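Hydroquinone dioxygenase large subunit (Pseudomonas sp., PDB 4ZXA) forms, with its small subunit, a metal-dependent hydroquinone 1,2-dioxygenase of the cupin type, which probably cleaves the aromatic ring of hydroquinone. Local coordinates at residues E[321-324]-E[325-328]; E[170-173]-E[174-178]. All blocks are in the same frame, centred on the assembly; numbering follows the deposited sequence.

Overall arrangement
Contact 1 and contact 2 lie far apart, their centres about 27 Å from each other, and share no helix or strand. Contact 1 (321-324 with 325-328) is a surface contact at the start of helix 323-329, near the C-terminus; repeating main-chain hydrogen bonds hold it, with Leu-323 as its one buried residue. Contact 2 (170-173 with 174-178) is partly buried in the long loop between helix 162-165 and strand 203-206. Its two segments make no hydrogen bond to each other, and the carboxylate of a single aspartate, Asp-181, takes up backbone N-H groups instead. Both contacts also reach the small subunit, contact 1 by apolar packing, contact 2 also through Arg-174, paired with Asp-80 of that subunit.

Contact 1 of 2, residues E[321-324]-E[325-328]; sequences PNLP and HLYE
The amide of Asn-322 meets the imidazole of His-325 at the ring's edge, ND2 lying near the ring plane and 4.1 Å from CD2, with the two planes 45° apart. At the edge of the Tyr-327 ring sits the carbonyl O of Leu-323, 3.2 Å from CD2; the ring's hydroxyl bonds to the backbone N of Val-261. Asn-322 swings its amide between its own N and carbonyl carbon (chi1 73°), which carries OD1 to 3.7 Å from CD1 of Leu-326; it makes no capping bond. CD1 of Leu-326 touches CD1 of Leu-323 at 4.0 Å, while the Leu-326 side chain also packs on Leu-59 of the small subunit. With an alanine in place of Leu-326, the contact with Leu-323 and the packing on the small subunit would probably be lost. Pro-324 suits the first turn, where a ring nitrogen without hydrogen forfeits no helical bond. The turn closes as N-H groups of Leu-326, Tyr-327 and Glu-328 bond to the carbonyls of Asn-322, Leu-323 and Pro-324. The Glu-328 N to Pro-324 O bond, 2.9 Å, is nearly straight (171°). This i to i+4 pattern, with Asn-322 at the N-cap, is that of an alpha-helical N-terminus, here following strand 310-318.

Contact 2 of 2, residues E[170-173]-E[174-178]; sequences IATK and RMPGL
Around Thr-172, Lys-173 and Arg-174 the chain turns a corner: an extended run through Thr-172 is broken by the psi values of Lys-173 (-43°) and Arg-174, and becomes extended again at Met-175. Beyond it, Met-175 to Leu-178 form a type II beta turn. Pro-176 suits the second position of that turn, its ring fixing phi near the value needed, and Gly-177 the third, where phi is 92° and a side chain would press against the carbonyl O before it.

Across the corner the methyl of Thr-172 does the touching. CG2 stands opposite the backbone N (chi1 -52°, measured to OG1), which brings CG2 of Thr-172 3.7 Å from N of Met-175 and 4.0 Å from CD of Pro-176. The beta-branched threonine thus offers a methyl to the proline ring while its hydroxyl pairs with the carbonyl O of Val-234 and with OG of Ser-182. No hydrogen bond joins the two segments directly; the carboxylate of Asp-181 gathers the N-H groups of Lys-173, Arg-174 and Met-175, and so holds the corner.

The long side chains lead elsewhere. Lys-173 bends at chi3 and pairs its ammonium with Asp-180. Arg-174 runs extended from CG to NE, far enough to form a salt bridge with Asp-80 of the small subunit. The type II Pro-Gly turn closes an irregular loop that packs on Phe-217 of strand 216-218 through Met-175 and Pro-176 and meets the small subunit through Arg-174, Met-175 and Leu-178.

Contact 1 of 2, residues E[321-324]-E[325-328]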
loop_
_atom_site.group_PDB
_atom_site.type_symbol
_atom_site.label_atom_id
_atom_site.label_comp_id
_atom_site.label_asym_id
_atom_site.label_seq_id
_atom_site.Cartn_x
_atom_site.Cartn_y
_atom_site.Cartn_z
ATOM N N PRO E 321 32.508 -8.576 11.037
ATOM C CA PRO E 321 32.469 -9.175 9.697
ATOM C C PRO E 321 31.950 -10.621 9.613
ATOM O O PRO E 321 31.287 -10.948 8.627
ATOM C CB PRO E 321 33.937 -9.125 9.258
ATOM C CG PRO E 321 34.565 -8.049 10.100
ATOM C CD PRO E 321 33.872 -8.155 11.409
ATOM N N ASN E 322 32.234 -11.471 10.598
ATOM C CA ASN E 322 31.885 -12.889 10.452
ATOM C C ASN E 322 30.528 -13.284 11.042
ATOM O O ASN E 322 30.272 -14.462 11.302
ATOM C CB ASN E 322 33.006 -13.797 10.982
ATOM C CG ASN E 322 33.090 -13.810 12.513
ATOM O OD1 ASN E 322 32.506 -12.964 13.187
ATOM N ND2 ASN E 322 33.805 -14.788 13.062
ATOM N N LEU E 323 29.659 -12.297 11.246
ATOM C CA LEU E 323 28.319 -12.558 11.792
ATOM C C LEU E 323 27.548 -13.653 11.041
ATOM O O LEU E 323 27.027 -14.571 11.665
ATOM C CB LEU E 323 27.489 -11.269 11.889
ATOM C CG LEU E 323 27.524 -10.499 13.225
ATOM C CD1 LEU E 323 28.652 -10.956 14.131
ATOM C CD2 LEU E 323 27.613 -8.996 12.995
ATOM N N PRO E 324 27.475 -13.570 9.701
ATOM C CA PRO E 324 26.757 -14.638 8.988
ATOM C C PRO E 324 27.303 -16.017 9.358
ATOM O O PRO E 324 26.518 -16.935 9.620
ATOM C CB PRO E 324 27.023 -14.320 7.514
ATOM C CG PRO E 324 27.255 -12.843 7.505
ATOM C CD PRO E 324 27.976 -12.531 8.789
ATOM N N HIS E 325 28.629 -16.159 9.396
ATOM C CA HIS E 325 29.231 -17.420 9.844
ATOM C C HIS E 325 28.743 -17.823 11.240
ATOM O O HIS E 325 28.305 -18.955 11.439
ATOM C CB HIS E 325 30.754 -17.363 9.821
ATOM C CG HIS E 325 31.401 -18.438 10.642
ATOM N ND1 HIS E 325 31.251 -19.780 10.361
ATOM C CD2 HIS E 325 32.177 -18.368 11.749
ATOM C CE1 HIS E 325 31.915 -20.489 11.260
ATOM N NE2 HIS E 325 32.486 -19.660 12.111
ATOM N N LEU E 326 28.788 -16.894 12.196
ATOM C CA LEU E 326 28.353 -17.218 13.563
ATOM C C LEU E 326 26.924 -17.734 13.634
ATOM O O LEU E 326 26.643 -18.674 14.381
ATOM C CB LEU E 326 28.528 -16.035 14.495
ATOM C CG LEU E 326 29.972 -15.548 14.585
ATOM C CD1 LEU E 326 30.093 -14.426 15.580
ATOM C CD2 LEU E 326 30.848 -16.707 14.967
ATOM N N TYR E 327 26.018 -17.132 12.858
ATOM C CA TYR E 327 24.612 -17.553 12.872
ATOM C C TYR E 327 24.408 -18.889 12.170
ATOM O O TYR E 327 23.711 -19.753 12.684
ATOM C CB TYR E 327 23.673 -16.466 12.312
ATOM C CG TYR E 327 23.495 -15.311 13.268
ATOM C CD1 TYR E 327 22.577 -15.384 14.316
ATOM C CD2 TYR E 327 24.274 -14.173 13.162
ATOM C CE1 TYR E 327 22.428 -14.333 15.227
ATOM C CE2 TYR E 327 24.134 -13.119 14.057
ATOM C CZ TYR E 327 23.210 -13.208 15.086
ATOM O OH TYR E 327 23.078 -12.159 15.958
ATOM N N GLU E 328 25.042 -19.062 11.014
ATOM C CA GLU E 328 25.000 -20.318 10.277
ATOM C C GLU E 328 25.624 -21.497 11.065
ATOM O O GLU E 328 25.087 -22.607 11.062
ATOM C CB GLU E 328 25.697 -20.121 8.925
ATOM C CG GLU E 328 25.907 -21.386 8.103
ATOM C CD GLU E 328 24.669 -21.781 7.308
ATOM O OE1 GLU E 328 23.668 -21.025 7.368
ATOM O OE2 GLU E 328 24.698 -22.840 6.625
#

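Contact 2 of 2, residues E[170-173]-E[174-178]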
loop_
_atom_site.group_PDB
_atom_site.type_symbol
_atom_site.label_atom_id
_atom_site.label_comp_id
_atom_site.label_asym_id
_atom_site.label_seq_id
_atom_site.Cartn_x
_atom_site.Cartn_y
_atom_site.Cartn_z
ATOM N N ILE E 170 29.497 12.829 5.412
ATOM C CA ILE E 170 30.767 12.445 6.013
ATOM C C ILE E 170 30.521 11.280 6.976
ATOM O O ILE E 170 29.659 11.356 7.841
ATOM C CB ILE E 170 31.416 13.598 6.800
ATOM C CG1 ILE E 170 31.925 14.679 5.856
ATOM C CG2 ILE E 170 32.563 13.074 7.663
ATOM C CD1 ILE E 170 32.498 15.889 6.570
ATOM N N ALA E 171 31.273 10.203 6.817
ATOM C CA ALA E 171 31.149 9.055 7.704
ATOM C C ALA E 171 31.585 9.405 9.123
ATOM O O ALA E 171 32.552 10.127 9.325
ATOM C CB ALA E 171 31.977 7.875 7.173
ATOM N N THR E 172 30.881 8.877 10.110
ATOM C CA THR E 172 31.299 9.065 11.490
ATOM C C THR E 172 32.456 8.135 11.853
ATOM O O THR E 172 32.287 6.914 11.879
ATOM C CB THR E 172 30.149 8.788 12.472
ATOM O OG1 THR E 172 29.000 9.542 12.090
ATOM C CG2 THR E 172 30.559 9.181 13.878
ATOM N N LYS E 173 33.618 8.708 12.165
ATOM C CA LYS E 173 34.742 7.916 12.671
ATOM C C LYS E 173 34.628 7.571 14.162
ATOM O O LYS E 173 34.910 6.443 14.576
ATOM C CB LYS E 173 36.080 8.610 12.421
ATOM C CG LYS E 173 37.229 7.855 13.100
ATOM C CD LYS E 173 38.590 8.447 12.807
ATOM C CE LYS E 173 38.717 9.848 13.350
ATOM N NZ LYS E 173 40.026 10.447 12.951
ATOM N N ARG E 174 34.230 8.546 14.969
ATOM C CA ARG E 174 34.163 8.350 16.415
ATOM C C ARG E 174 32.826 8.845 16.972
ATOM O O ARG E 174 32.041 8.092 17.565
ATOM C CB ARG E 174 35.318 9.118 17.066
ATOM C CG ARG E 174 35.826 8.544 18.376
ATOM C CD ARG E 174 37.147 9.210 18.795
ATOM N NE ARG E 174 37.571 8.771 20.123
ATOM C CZ ARG E 174 38.432 9.425 20.904
ATOM N NH1 ARG E 174 38.987 10.566 20.499
ATOM N NH2 ARG E 174 38.742 8.930 22.102
ATOM N N MET E 175 32.585 10.130 16.773
ATOM C CA MET E 175 31.385 10.771 17.254
ATOM C C MET E 175 31.211 12.032 16.422
ATOM O O MET E 175 32.190 12.624 15.991
ATOM C CB MET E 175 31.532 11.098 18.746
ATOM C CG MET E 175 30.427 11.969 19.321
ATOM S SD MET E 175 30.691 12.348 21.078
ATOM C CE MET E 175 30.206 10.786 21.777
ATOM N N PRO E 176 29.966 12.433 16.155
ATOM C CA PRO E 176 29.785 13.725 15.477
ATOM C C PRO E 176 30.331 14.879 16.323
ATOM O O PRO E 176 30.394 14.766 17.557
ATOM C CB PRO E 176 28.265 13.849 15.357
ATOM C CG PRO E 176 27.753 12.449 15.470
ATOM C CD PRO E 176 28.700 11.718 16.367
ATOM N N GLY E 177 30.719 15.976 15.679
ATOM C CA GLY E 177 31.135 17.165 16.402
ATOM C C GLY E 177 32.620 17.247 16.683
ATOM O O GLY E 177 33.157 18.331 16.916
ATOM N N LEU E 178 33.296 16.105 16.677
ATOM C CA LEU E 178 34.747 16.122 16.771
ATOM C C LEU E 178 35.324 16.790 15.527
ATOM O O LEU E 178 34.710 16.785 14.456
ATOM C CB LEU E 178 35.316 14.716 16.967
ATOM C CG LEU E 178 35.339 14.339 18.452
ATOM C CD1 LEU E 178 33.965 14.558 19.120
ATOM C CD2 LEU E 178 35.843 12.914 18.651
#